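Local atomic coordinates of putative enoyl-CoA hydratase (Streptomyces avermitilis, PDB entry 3GKB), a protein that probably acts on acyl-CoA thioesters as a member of the crotonase-like enoyl-CoA hydratase/isomerase family, its exact reaction not being established. Residues 62-74 against 256-270. Residues are numbered along the deposited sequence; the frame is centred on the assembly and turned at random.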
loop_
_atom_site.group_PDB
_atom_site.type_symbol
_atom_site.label_atom_id
_atom_site.label_comp_id
_atom_site.label_asym_id
_atom_site.label_seq_id
_atom_site.Cartn_x
_atom_site.Cartn_y
_atom_site.Cartn_z
ATOM N N ASP B 62 11.682 -15.420 -24.662
ATOM C CA ASP B 62 12.668 -14.410 -25.123
ATOM C C ASP B 62 13.656 -14.128 -23.985
ATOM O O ASP B 62 13.238 -13.843 -22.864
ATOM C CB ASP B 62 11.919 -13.145 -25.543
ATOM C CG ASP B 62 12.816 -12.085 -26.159
ATOM O OD1 ASP B 62 13.756 -11.604 -25.483
ATOM O OD2 ASP B 62 12.519 -11.696 -27.318
ATOM N N PRO B 63 14.973 -14.214 -24.260
ATOM C CA PRO B 63 15.932 -14.057 -23.167
ATOM C C PRO B 63 15.994 -12.663 -22.521
ATOM O O PRO B 63 16.556 -12.551 -21.449
ATOM C CB PRO B 63 17.296 -14.405 -23.813
ATOM C CG PRO B 63 17.083 -14.315 -25.297
ATOM C CD PRO B 63 15.615 -14.567 -25.548
ATOM N N GLU B 64 15.473 -11.622 -23.174
ATOM C CA GLU B 64 15.573 -10.258 -22.639
ATOM C C GLU B 64 14.220 -9.609 -22.312
ATOM O O GLU B 64 14.137 -8.754 -21.395
ATOM C CB GLU B 64 16.324 -9.380 -23.635
ATOM C CG GLU B 64 16.521 -7.984 -23.102
ATOM C CD GLU B 64 17.639 -7.211 -23.784
ATOM O OE1 GLU B 64 18.218 -7.730 -24.767
ATOM O OE2 GLU B 64 17.907 -6.081 -23.293
ATOM N N PHE B 65 13.185 -9.994 -23.063
ATOM C CA PHE B 65 11.833 -9.381 -22.953
ATOM C C PHE B 65 10.764 -10.391 -22.554
ATOM O O PHE B 65 10.685 -11.481 -23.103
ATOM C CB PHE B 65 11.454 -8.714 -24.274
ATOM C CG PHE B 65 12.476 -7.735 -24.719
ATOM C CD1 PHE B 65 12.583 -6.496 -24.084
ATOM C CD2 PHE B 65 13.400 -8.079 -25.670
ATOM C CE1 PHE B 65 13.577 -5.618 -24.439
ATOM C CE2 PHE B 65 14.410 -7.212 -26.010
ATOM C CZ PHE B 65 14.502 -5.992 -25.401
ATOM N N PHE B 66 9.950 -10.021 -21.568
ATOM C CA PHE B 66 8.747 -10.782 -21.238
ATOM C C PHE B 66 7.700 -10.466 -22.298
ATOM O O PHE B 66 7.307 -11.348 -23.080
ATOM C CB PHE B 66 8.267 -10.423 -19.829
ATOM C CG PHE B 66 7.005 -11.101 -19.428
ATOM C CD1 PHE B 66 7.020 -12.401 -18.924
ATOM C CD2 PHE B 66 5.781 -10.467 -19.584
ATOM C CE1 PHE B 66 5.846 -13.015 -18.569
ATOM C CE2 PHE B 66 4.598 -11.104 -19.236
ATOM C CZ PHE B 66 4.637 -12.373 -18.736
ATOM N N LEU B 67 7.305 -9.184 -22.355
ATOM C CA LEU B 67 6.455 -8.624 -23.412
ATOM C C LEU B 67 6.896 -7.183 -23.610
ATOM O O LEU B 67 6.869 -6.419 -22.687
ATOM C CB LEU B 67 4.982 -8.654 -23.059
ATOM C CG LEU B 67 4.276 -10.016 -23.082
ATOM C CD1 LEU B 67 2.841 -9.872 -22.463
ATOM C CD2 LEU B 67 4.251 -10.642 -24.509
ATOM N N ALA B 68 7.357 -6.858 -24.802
ATOM C CA ALA B 68 8.008 -5.572 -25.047
ATOM C C ALA B 68 7.079 -4.398 -24.782
ATOM O O ALA B 68 7.454 -3.454 -24.104
ATOM C CB ALA B 68 8.513 -5.517 -26.460
ATOM N N HIS B 69 5.876 -4.495 -25.351
ATOM C CA HIS B 69 4.821 -3.474 -25.401
ATOM C C HIS B 69 3.910 -3.849 -26.572
ATOM O O HIS B 69 4.180 -4.813 -27.276
ATOM C CB HIS B 69 5.366 -2.028 -25.548
ATOM C CG HIS B 69 6.296 -1.842 -26.704
ATOM N ND1 HIS B 69 5.856 -1.805 -28.012
ATOM C CD2 HIS B 69 7.647 -1.735 -26.753
ATOM C CE1 HIS B 69 6.896 -1.651 -28.815
ATOM N NE2 HIS B 69 7.997 -1.631 -28.080
ATOM N N VAL B 70 2.835 -3.093 -26.761
ATOM C CA VAL B 70 1.938 -3.316 -27.886
ATOM C C VAL B 70 2.616 -2.902 -29.193
ATOM O O VAL B 70 3.339 -1.916 -29.250
ATOM C CB VAL B 70 0.606 -2.555 -27.674
ATOM C CG1 VAL B 70 -0.256 -2.596 -28.934
ATOM C CG2 VAL B 70 -0.161 -3.167 -26.481
ATOM N N ASP B 71 2.364 -3.681 -30.224
ATOM C CA ASP B 71 2.916 -3.464 -31.549
ATOM C C ASP B 71 2.628 -2.034 -31.994
ATOM O O ASP B 71 1.485 -1.582 -32.055
ATOM C CB ASP B 71 2.292 -4.483 -32.504
ATOM C CG ASP B 71 2.779 -4.328 -33.948
ATOM O OD1 ASP B 71 3.753 -3.563 -34.187
ATOM O OD2 ASP B 71 2.141 -4.973 -34.827
ATOM N N MET B 72 3.685 -1.309 -32.294
ATOM C CA MET B 72 3.550 0.105 -32.654
ATOM C C MET B 72 2.912 0.280 -34.054
ATOM O O MET B 72 2.506 1.379 -34.417
ATOM C CB MET B 72 4.927 0.766 -32.587
ATOM C CG MET B 72 5.432 1.050 -31.116
ATOM S SD MET B 72 7.257 1.335 -30.996
ATOM C CE MET B 72 7.406 2.984 -31.545
ATOM N N ARG B 73 2.875 -0.797 -34.826
ATOM C CA ARG B 73 2.208 -0.817 -36.127
ATOM C C ARG B 73 0.784 -1.365 -36.069
ATOM O O ARG B 73 0.161 -1.580 -37.125
ATOM C CB ARG B 73 3.006 -1.661 -37.110
ATOM C CG ARG B 73 4.430 -1.208 -37.303
ATOM C CD ARG B 73 4.923 -1.713 -38.627
ATOM N NE ARG B 73 6.080 -0.973 -39.067
ATOM C CZ ARG B 73 7.329 -1.319 -38.822
ATOM N NH1 ARG B 73 7.601 -2.409 -38.104
ATOM N NH2 ARG B 73 8.316 -0.555 -39.285
ATOM N N ILE B 74 0.250 -1.579 -34.866
ATOM C CA ILE B 74 -1.068 -2.206 -34.735
ATOM C C ILE B 74 -2.201 -1.369 -35.377
ATOM O O ILE B 74 -3.230 -1.909 -35.741
ATOM C CB ILE B 74 -1.392 -2.558 -33.246
ATOM C CG1 ILE B 74 -2.453 -3.659 -33.199
ATOM C CG2 ILE B 74 -1.756 -1.312 -32.433
ATOM C CD1 ILE B 74 -2.577 -4.320 -31.869
ATOM N N GLY B 256 10.030 6.510 -33.527
ATOM C CA GLY B 256 10.530 5.378 -32.775
ATOM C C GLY B 256 10.848 4.189 -33.656
ATOM O O GLY B 256 11.894 3.593 -33.516
ATOM N N LEU B 257 9.912 3.836 -34.544
ATOM C CA LEU B 257 10.086 2.712 -35.467
ATOM C C LEU B 257 11.283 2.963 -36.388
ATOM O O LEU B 257 12.114 2.089 -36.536
ATOM C CB LEU B 257 8.814 2.450 -36.277
ATOM C CG LEU B 257 7.681 1.750 -35.508
ATOM C CD1 LEU B 257 6.368 1.853 -36.222
ATOM C CD2 LEU B 257 8.049 0.285 -35.251
ATOM N N LYS B 258 11.398 4.185 -36.911
ATOM C CA LYS B 258 12.504 4.567 -37.769
ATOM C C LYS B 258 13.852 4.428 -37.069
ATOM O O LYS B 258 14.857 4.086 -37.694
ATOM C CB LYS B 258 12.299 6.009 -38.253
ATOM C CG LYS B 258 13.371 6.495 -39.202
ATOM C CD LYS B 258 13.165 7.953 -39.585
ATOM C CE LYS B 258 14.398 8.544 -40.271
ATOM N NZ LYS B 258 14.617 9.970 -39.912
ATOM N N ASP B 259 13.870 4.675 -35.762
ATOM C CA ASP B 259 15.096 4.667 -34.988
ATOM C C ASP B 259 15.401 3.328 -34.294
ATOM O O ASP B 259 16.346 3.243 -33.514
ATOM C CB ASP B 259 15.069 5.816 -33.962
ATOM C CG ASP B 259 15.246 7.182 -34.608
ATOM O OD1 ASP B 259 15.407 7.260 -35.856
ATOM O OD2 ASP B 259 15.244 8.186 -33.866
ATOM N N GLY B 260 14.621 2.290 -34.587
ATOM C CA GLY B 260 14.929 0.960 -34.099
ATOM C C GLY B 260 14.040 0.369 -33.028
ATOM O O GLY B 260 14.384 -0.684 -32.482
ATOM N N ALA B 261 12.908 1.011 -32.694
ATOM C CA ALA B 261 11.982 0.347 -31.775
ATOM C C ALA B 261 11.576 -1.013 -32.378
ATOM O O ALA B 261 11.539 -1.186 -33.600
ATOM C CB ALA B 261 10.752 1.240 -31.441
ATOM N N GLN B 262 11.323 -1.982 -31.506
ATOM C CA GLN B 262 10.845 -3.298 -31.892
ATOM C C GLN B 262 11.958 -4.145 -32.506
ATOM O O GLN B 262 11.703 -5.152 -33.154
ATOM C CB GLN B 262 9.570 -3.214 -32.756
ATOM C CG GLN B 262 8.491 -2.403 -32.027
ATOM C CD GLN B 262 7.044 -2.561 -32.510
ATOM O OE1 GLN B 262 6.141 -2.130 -31.802
ATOM N NE2 GLN B 262 6.817 -3.144 -33.694
ATOM N N THR B 263 13.194 -3.715 -32.263
ATOM C CA THR B 263 14.384 -4.521 -32.449
ATOM C C THR B 263 15.037 -4.671 -31.089
ATOM O O THR B 263 14.899 -3.804 -30.237
ATOM C CB THR B 263 15.385 -3.846 -33.404
ATOM O OG1 THR B 263 16.015 -2.731 -32.757
ATOM C CG2 THR B 263 14.683 -3.377 -34.655
ATOM N N PRO B 264 15.787 -5.758 -30.880
ATOM C CA PRO B 264 16.421 -5.966 -29.567
ATOM C C PRO B 264 17.291 -4.813 -29.108
ATOM O O PRO B 264 17.193 -4.373 -27.937
ATOM C CB PRO B 264 17.242 -7.230 -29.786
ATOM C CG PRO B 264 16.443 -7.966 -30.814
ATOM C CD PRO B 264 15.990 -6.914 -31.772
ATOM N N ALA B 265 18.105 -4.274 -30.002
ATOM C CA ALA B 265 18.973 -3.094 -29.565
ATOM C C ALA B 265 18.157 -1.847 -29.188
ATOM O O ALA B 265 18.489 -1.136 -28.224
ATOM C CB ALA B 265 20.008 -2.768 -30.625
ATOM N N GLY B 266 17.102 -1.587 -29.954
ATOM C CA GLY B 266 16.226 -0.445 -29.738
ATOM C C GLY B 266 15.407 -0.591 -28.476
ATOM O O GLY B 266 15.198 0.372 -27.737
ATOM N N GLU B 267 14.944 -1.804 -28.198
ATOM C CA GLU B 267 14.135 -2.031 -26.996
ATOM C C GLU B 267 14.934 -2.085 -25.699
ATOM O O GLU B 267 14.388 -1.860 -24.624
ATOM C CB GLU B 267 13.337 -3.322 -27.132
ATOM C CG GLU B 267 12.292 -3.300 -28.235
ATOM C CD GLU B 267 11.041 -2.499 -27.876
ATOM O OE1 GLU B 267 10.629 -2.478 -26.699
ATOM O OE2 GLU B 267 10.455 -1.897 -28.781
ATOM N N ARG B 268 16.228 -2.370 -25.767
ATOM C CA ARG B 268 17.003 -2.562 -24.554
ATOM C C ARG B 268 16.911 -1.321 -23.630
ATOM O O ARG B 268 16.624 -1.450 -22.438
ATOM C CB ARG B 268 18.465 -2.888 -24.877
ATOM C CG ARG B 268 19.332 -3.154 -23.615
ATOM C CD ARG B 268 20.635 -3.918 -23.961
ATOM N NE ARG B 268 20.322 -5.117 -24.738
ATOM C CZ ARG B 268 20.797 -5.412 -25.950
ATOM N NH1 ARG B 268 21.688 -4.642 -26.571
ATOM N NH2 ARG B 268 20.395 -6.526 -26.547
ATOM N N ASP B 269 17.113 -0.136 -24.219
ATOM C CA ASP B 269 16.915 1.136 -23.531
ATOM C C ASP B 269 15.872 1.937 -24.293
ATOM O O ASP B 269 16.149 3.023 -24.817
ATOM C CB ASP B 269 18.253 1.926 -23.428
ATOM C CG ASP B 269 18.122 3.272 -22.666
ATOM O OD1 ASP B 269 17.105 3.520 -21.951
ATOM O OD2 ASP B 269 19.076 4.093 -22.780
ATOM N N LEU B 270 14.652 1.408 -24.344
ATOM C CA LEU B 270 13.586 2.085 -25.078
ATOM C C LEU B 270 13.333 3.498 -24.544
ATOM O O LEU B 270 12.942 4.395 -25.314
ATOM C CB LEU B 270 12.297 1.239 -25.095
ATOM C CG LEU B 270 11.138 1.702 -25.968
ATOM C CD1 LEU B 270 11.562 1.753 -27.464
ATOM C CD2 LEU B 270 9.915 0.800 -25.765
HETATM O O HOH W 1 10.243 -3.127 -24.100
#
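H69 and E267 form a His-carboxylate hydrogen bond that joins two parts of a crotonase-type fold: the loop after strand 55-60 and the C-terminal helical region. H69 NE2 donates to E267 OE2 at 2.6 Å, with the oxygen near the ring plane. H69 CG sits between its backbone N and carbonyl carbon (chi1 54°), which brings the ring edge to the carboxylate. Beside this pair, the Q262 amide bonds both backbone and side chain of the loop. Q262 OE1 accepts from M72 N at 2.6 Å, the donor tilted 18° from the carbonyl plane. Q262 NE2 donates to D71 OD1 at 3.1 Å, on its anti side. An alanine at Q262 is likely to leave M72 N without this acceptor and D71 OD1 with one donor fewer. M72 and R73 pack on L257, whose CD2 lies over one face of the R73 guanidinium. The M72 sulfur lies 3.5 Å from A261 CB. At the other end, E64 and R268 make a side-on salt bridge with nearly coplanar groups. R268 NE donates to E64 OE2 at 3.0 Å and R268 NH2 to E64 OE1, each oxygen using its syn lone pair. F65 CZ reaches E267 CB at 3.4 Å. In the second shell, Q262 N donates to the anti lone pair of E267 OE2, and a water bridges E267 OE1 and A68 O. H69 ND1 donates to V70 O; with the NE2 bond this holds the ring's rotation. R73 N donates to D71 OD1, an Asx turn, from the face opposite Q262 NE2.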